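Local coordinates for protein BIFUNCTIONAL PROTEIN Proline utilization A (PutA) (Corynebacterium freiburgense, PDB 5UX5) that probably oxidises proline to glutamate in two steps, with an FAD-dependent proline dehydrogenase and an NAD-dependent aldehyde dehydrogenase on one polypeptide, at residues 700-705 and 732-737; 919-924 and 945-950. All blocks are in the same frame, centred on the assembly; numbering follows the deposited sequence.

Contact 1. Residues 700-705 and 732-737; sequences VTPSAD and ILVGDV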
# COMPACT_ATOMS: atom_id res chain seq x y z
N VAL A 700 1.00 -14.72 -11.91
CA VAL A 700 0.43 -13.85 -12.93
C VAL A 700 -0.03 -14.74 -14.07
O VAL A 700 0.78 -15.37 -14.75
CB VAL A 700 1.45 -12.82 -13.42
CG1 VAL A 700 0.83 -11.86 -14.48
CG2 VAL A 700 2.05 -12.08 -12.24
N THR A 701 -1.33 -14.77 -14.30
CA THR A 701 -1.95 -15.56 -15.35
C THR A 701 -2.34 -14.65 -16.51
O THR A 701 -2.51 -13.45 -16.32
CB THR A 701 -3.20 -16.27 -14.81
OG1 THR A 701 -4.30 -15.35 -14.77
CG2 THR A 701 -2.94 -16.82 -13.42
N PRO A 702 -2.55 -15.20 -17.70
CA PRO A 702 -2.89 -14.34 -18.85
C PRO A 702 -4.11 -13.46 -18.64
O PRO A 702 -4.22 -12.42 -19.31
CB PRO A 702 -3.13 -15.34 -19.99
CG PRO A 702 -2.34 -16.51 -19.62
CD PRO A 702 -2.43 -16.61 -18.11
N SER A 703 -4.99 -13.80 -17.70
CA SER A 703 -6.19 -13.01 -17.41
C SER A 703 -5.92 -11.81 -16.50
O SER A 703 -6.86 -11.22 -15.97
CB SER A 703 -7.27 -13.91 -16.81
OG SER A 703 -7.70 -14.88 -17.75
N ALA A 704 -4.67 -11.47 -16.26
CA ALA A 704 -4.31 -10.38 -15.37
C ALA A 704 -4.18 -9.09 -16.14
O ALA A 704 -4.00 -9.09 -17.36
CB ALA A 704 -3.00 -10.66 -14.65
N ASP A 705 -4.32 -8.00 -15.43
CA ASP A 705 -3.93 -6.71 -15.93
C ASP A 705 -2.41 -6.67 -15.85
O ASP A 705 -1.85 -6.58 -14.75
CB ASP A 705 -4.56 -5.57 -15.12
CG ASP A 705 -4.23 -4.20 -15.69
OD1 ASP A 705 -3.07 -3.97 -16.09
OD2 ASP A 705 -5.13 -3.33 -15.71
N ILE A 732 5.64 -16.08 -10.84
CA ILE A 732 5.37 -17.29 -11.61
C ILE A 732 4.33 -16.92 -12.64
O ILE A 732 3.19 -16.61 -12.29
CB ILE A 732 4.85 -18.44 -10.73
CG1 ILE A 732 5.73 -18.71 -9.52
CG2 ILE A 732 4.70 -19.72 -11.52
CD1 ILE A 732 5.09 -19.70 -8.62
N LEU A 733 4.71 -16.95 -13.92
CA LEU A 733 3.82 -16.59 -15.02
C LEU A 733 3.23 -17.85 -15.63
O LEU A 733 3.97 -18.80 -15.92
CB LEU A 733 4.59 -15.83 -16.09
CG LEU A 733 5.59 -14.82 -15.58
CD1 LEU A 733 6.31 -14.24 -16.78
CD2 LEU A 733 4.84 -13.76 -14.87
N VAL A 734 1.91 -17.87 -15.80
CA VAL A 734 1.25 -18.99 -16.47
C VAL A 734 1.09 -18.66 -17.95
O VAL A 734 0.56 -17.60 -18.31
CB VAL A 734 -0.11 -19.31 -15.83
CG1 VAL A 734 -0.74 -20.45 -16.59
CG2 VAL A 734 0.06 -19.69 -14.36
N GLY A 735 1.59 -19.55 -18.80
CA GLY A 735 1.47 -19.30 -20.22
C GLY A 735 2.19 -18.03 -20.63
O GLY A 735 3.28 -17.71 -20.13
N ASP A 736 1.57 -17.29 -21.55
CA ASP A 736 2.13 -16.07 -22.13
C ASP A 736 1.40 -14.86 -21.54
O ASP A 736 0.17 -14.77 -21.64
CB ASP A 736 2.02 -16.10 -23.65
CG ASP A 736 2.43 -14.78 -24.31
OD1 ASP A 736 3.61 -14.38 -24.17
OD2 ASP A 736 1.58 -14.15 -24.97
N VAL A 737 2.15 -13.94 -20.95
CA VAL A 737 1.56 -12.79 -20.28
C VAL A 737 1.84 -11.48 -21.03
O VAL A 737 1.72 -10.40 -20.45
CB VAL A 737 2.01 -12.72 -18.81
CG1 VAL A 737 1.33 -13.80 -18.00
CG2 VAL A 737 3.51 -12.90 -18.72
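Val700 lays its isopropyl group beside Leu733, the two side chains pointing the same way from neighbouring parallel strands, with Val700 CB 3.8 Å from Leu733 CD2. The CG1 branch of Val700 lies anti to the backbone N (chi1 -178°) and meets Val737 CG1 at 4.1 Å, the two valines crossing at about a right angle. Phe740 of helix 740-750 touches both Val700 and Leu733 and so extends this apolar patch. Val700 grips the neighbouring strand on either side of Leu733: its N donates to Ile732 O at 2.9 Å, and its O accepts from Val734 N, also at 2.9 Å, while Leu733 CA adds a CA-H...O contact to that same oxygen. This is the end of a parallel strand pair in the aldehyde dehydrogenase part of the chain, where strands 696-700 and 728-734 lie side by side and helix 706-718 falls between them in sequence. The strand pairing ends here, yet the chains stay close, Pro702 CA lying 4.9 Å from Val737 CA. A type I turn from Thr701 to Ala704 carries one chain toward the helix, whose N-cap is Asp705, and the Pro702 ring rests on the other, its CD 3.2 Å from Val734 O. Thr701 OG1 turns elsewhere, to Glu858.

Contact 2. Residues 919-924 and 945-950; sequences DVPSVS and DEIAWR
The end of Ile947 abuts the Pro921 ring, its CD1 3.5 Å from Pro921 CG, where an irregular loop packs on one flank of helix 936-953. The loop follows strand 911-915 and leads to helix 927-932, and the helix it packs on lies in the C-terminal part of the chain. Val923 crosses Ile947 at about a right angle, and both of its methyls meet the isoleucine CG1, Val923 CG1 at 3.9 Å. The isoleucine spans the gap because its CG1 arm is anti to the carbonyl carbon (chi1 -63°) and runs on extended to CD1. Val923 also slides past Arg950 in the opposite direction, setting its CB over one face of the guanidinium, while Ser924 OG sits at the edge, near the plane. An i to i+4 salt bridge positions that flat group. Glu946, bent at chi2 (65°), brings its carboxylate alongside, and its CG packs against Ser924 O. The other carboxylate oxygen, OE2, pairs with Arg996 of helix 984-997, so the glutamate sits between two arginines, probably stabilising its charged form. Arg950 NE donates to the anti lone pair of Glu946 OE1 at 3.0 Å, with that oxygen only 10° out of the guanidinium plane.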
# COMPACT_ATOMS: atom_id res chain seq x y z
N ASP A 919 -22.07 -21.96 33.22
CA ASP A 919 -23.23 -22.64 32.69
C ASP A 919 -23.23 -22.47 31.19
O ASP A 919 -23.07 -21.35 30.68
CB ASP A 919 -24.53 -22.14 33.32
CG ASP A 919 -24.97 -23.00 34.51
OD1 ASP A 919 -25.40 -24.16 34.28
OD2 ASP A 919 -24.88 -22.53 35.66
N VAL A 920 -23.33 -23.59 30.49
CA VAL A 920 -23.36 -23.63 29.03
C VAL A 920 -24.76 -23.29 28.54
O VAL A 920 -25.75 -23.76 29.12
CB VAL A 920 -22.92 -25.01 28.54
CG1 VAL A 920 -23.07 -25.10 27.02
CG2 VAL A 920 -21.50 -25.26 28.95
N PRO A 921 -24.90 -22.46 27.51
CA PRO A 921 -26.24 -22.20 26.97
C PRO A 921 -26.75 -23.40 26.18
O PRO A 921 -26.02 -24.34 25.86
CB PRO A 921 -26.02 -21.00 26.05
CG PRO A 921 -24.59 -21.13 25.62
CD PRO A 921 -23.84 -21.75 26.78
N SER A 922 -28.04 -23.36 25.87
CA SER A 922 -28.64 -24.41 25.05
C SER A 922 -28.28 -24.17 23.58
O SER A 922 -28.78 -23.21 22.97
CB SER A 922 -30.14 -24.46 25.29
OG SER A 922 -30.42 -24.78 26.65
N VAL A 923 -27.44 -25.03 23.00
CA VAL A 923 -27.15 -25.03 21.56
C VAL A 923 -27.24 -26.46 21.07
O VAL A 923 -26.87 -27.40 21.78
CB VAL A 923 -25.75 -24.45 21.20
CG1 VAL A 923 -25.66 -22.95 21.49
CG2 VAL A 923 -24.63 -25.22 21.86
N SER A 924 -27.76 -26.63 19.86
CA SER A 924 -27.90 -27.95 19.27
C SER A 924 -26.55 -28.51 18.82
O SER A 924 -25.67 -27.78 18.36
CB SER A 924 -28.83 -27.91 18.06
OG SER A 924 -28.22 -27.21 16.98
N ASP A 945 -17.20 -26.25 21.74
CA ASP A 945 -16.71 -26.27 20.36
C ASP A 945 -17.76 -25.72 19.41
O ASP A 945 -17.47 -24.89 18.55
CB ASP A 945 -16.30 -27.69 19.96
CG ASP A 945 -14.98 -28.13 20.61
OD1 ASP A 945 -14.27 -27.29 21.19
OD2 ASP A 945 -14.63 -29.34 20.52
N GLU A 946 -19.01 -26.16 19.57
CA GLU A 946 -20.08 -25.65 18.72
C GLU A 946 -20.19 -24.14 18.83
O GLU A 946 -20.26 -23.44 17.82
CB GLU A 946 -21.40 -26.32 19.10
CG GLU A 946 -22.57 -25.90 18.25
CD GLU A 946 -22.46 -26.32 16.80
OE1 GLU A 946 -23.12 -25.68 15.96
OE2 GLU A 946 -21.73 -27.29 16.50
N ILE A 947 -20.20 -23.60 20.06
CA ILE A 947 -20.38 -22.16 20.25
C ILE A 947 -19.19 -21.40 19.69
O ILE A 947 -19.35 -20.35 19.04
CB ILE A 947 -20.59 -21.82 21.73
CG1 ILE A 947 -21.86 -22.43 22.26
CG2 ILE A 947 -20.58 -20.33 21.95
CD1 ILE A 947 -21.88 -22.29 23.74
N ALA A 948 -17.98 -21.88 19.96
CA ALA A 948 -16.80 -21.23 19.39
C ALA A 948 -16.84 -21.29 17.87
O ALA A 948 -16.52 -20.31 17.20
CB ALA A 948 -15.52 -21.89 19.93
N TRP A 949 -17.30 -22.40 17.31
CA TRP A 949 -17.37 -22.49 15.86
C TRP A 949 -18.37 -21.49 15.30
O TRP A 949 -18.09 -20.83 14.30
CB TRP A 949 -17.70 -23.92 15.44
CG TRP A 949 -17.27 -24.25 14.04
CD1 TRP A 949 -18.04 -24.25 12.92
CD2 TRP A 949 -15.94 -24.58 13.61
NE1 TRP A 949 -17.29 -24.57 11.84
CE2 TRP A 949 -15.99 -24.78 12.23
CE3 TRP A 949 -14.71 -24.72 14.27
CZ2 TRP A 949 -14.87 -25.12 11.47
CZ3 TRP A 949 -13.59 -25.07 13.52
CH2 TRP A 949 -13.68 -25.27 12.14
N ARG A 950 -19.53 -21.33 15.96
CA ARG A 950 -20.52 -20.35 15.51
C ARG A 950 -20.03 -18.92 15.68
O ARG A 950 -20.37 -18.05 14.87
CB ARG A 950 -21.83 -20.52 16.27
CG ARG A 950 -22.56 -21.80 16.03
CD ARG A 950 -23.84 -21.78 16.78
NE ARG A 950 -24.47 -23.09 16.76
CZ ARG A 950 -25.64 -23.36 17.32
NH1 ARG A 950 -26.33 -22.42 17.93
NH2 ARG A 950 -26.13 -24.59 17.26

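The two contacts share no secondary-structure element; their centres are 46 Å apart and their nearest atoms about 29 Å. Contact 1 is largely buried and joins two parallel strand ends within the aldehyde dehydrogenase part, so main-chain hydrogen bonds set its register and aliphatic groups fill in around them. Contact 2 lies at the surface, farther from the centre of the chain, and sets a loop against a helix with no clear hydrogen bond between them. Its clearest polar bond lies within the helix, an ion pair holding a guanidinium beside the loop, with a further arginine from another helix. Valines contribute to both, mainly against apolar side chains in 700-705/732-737 and also against a charged group in 919-924/945-950.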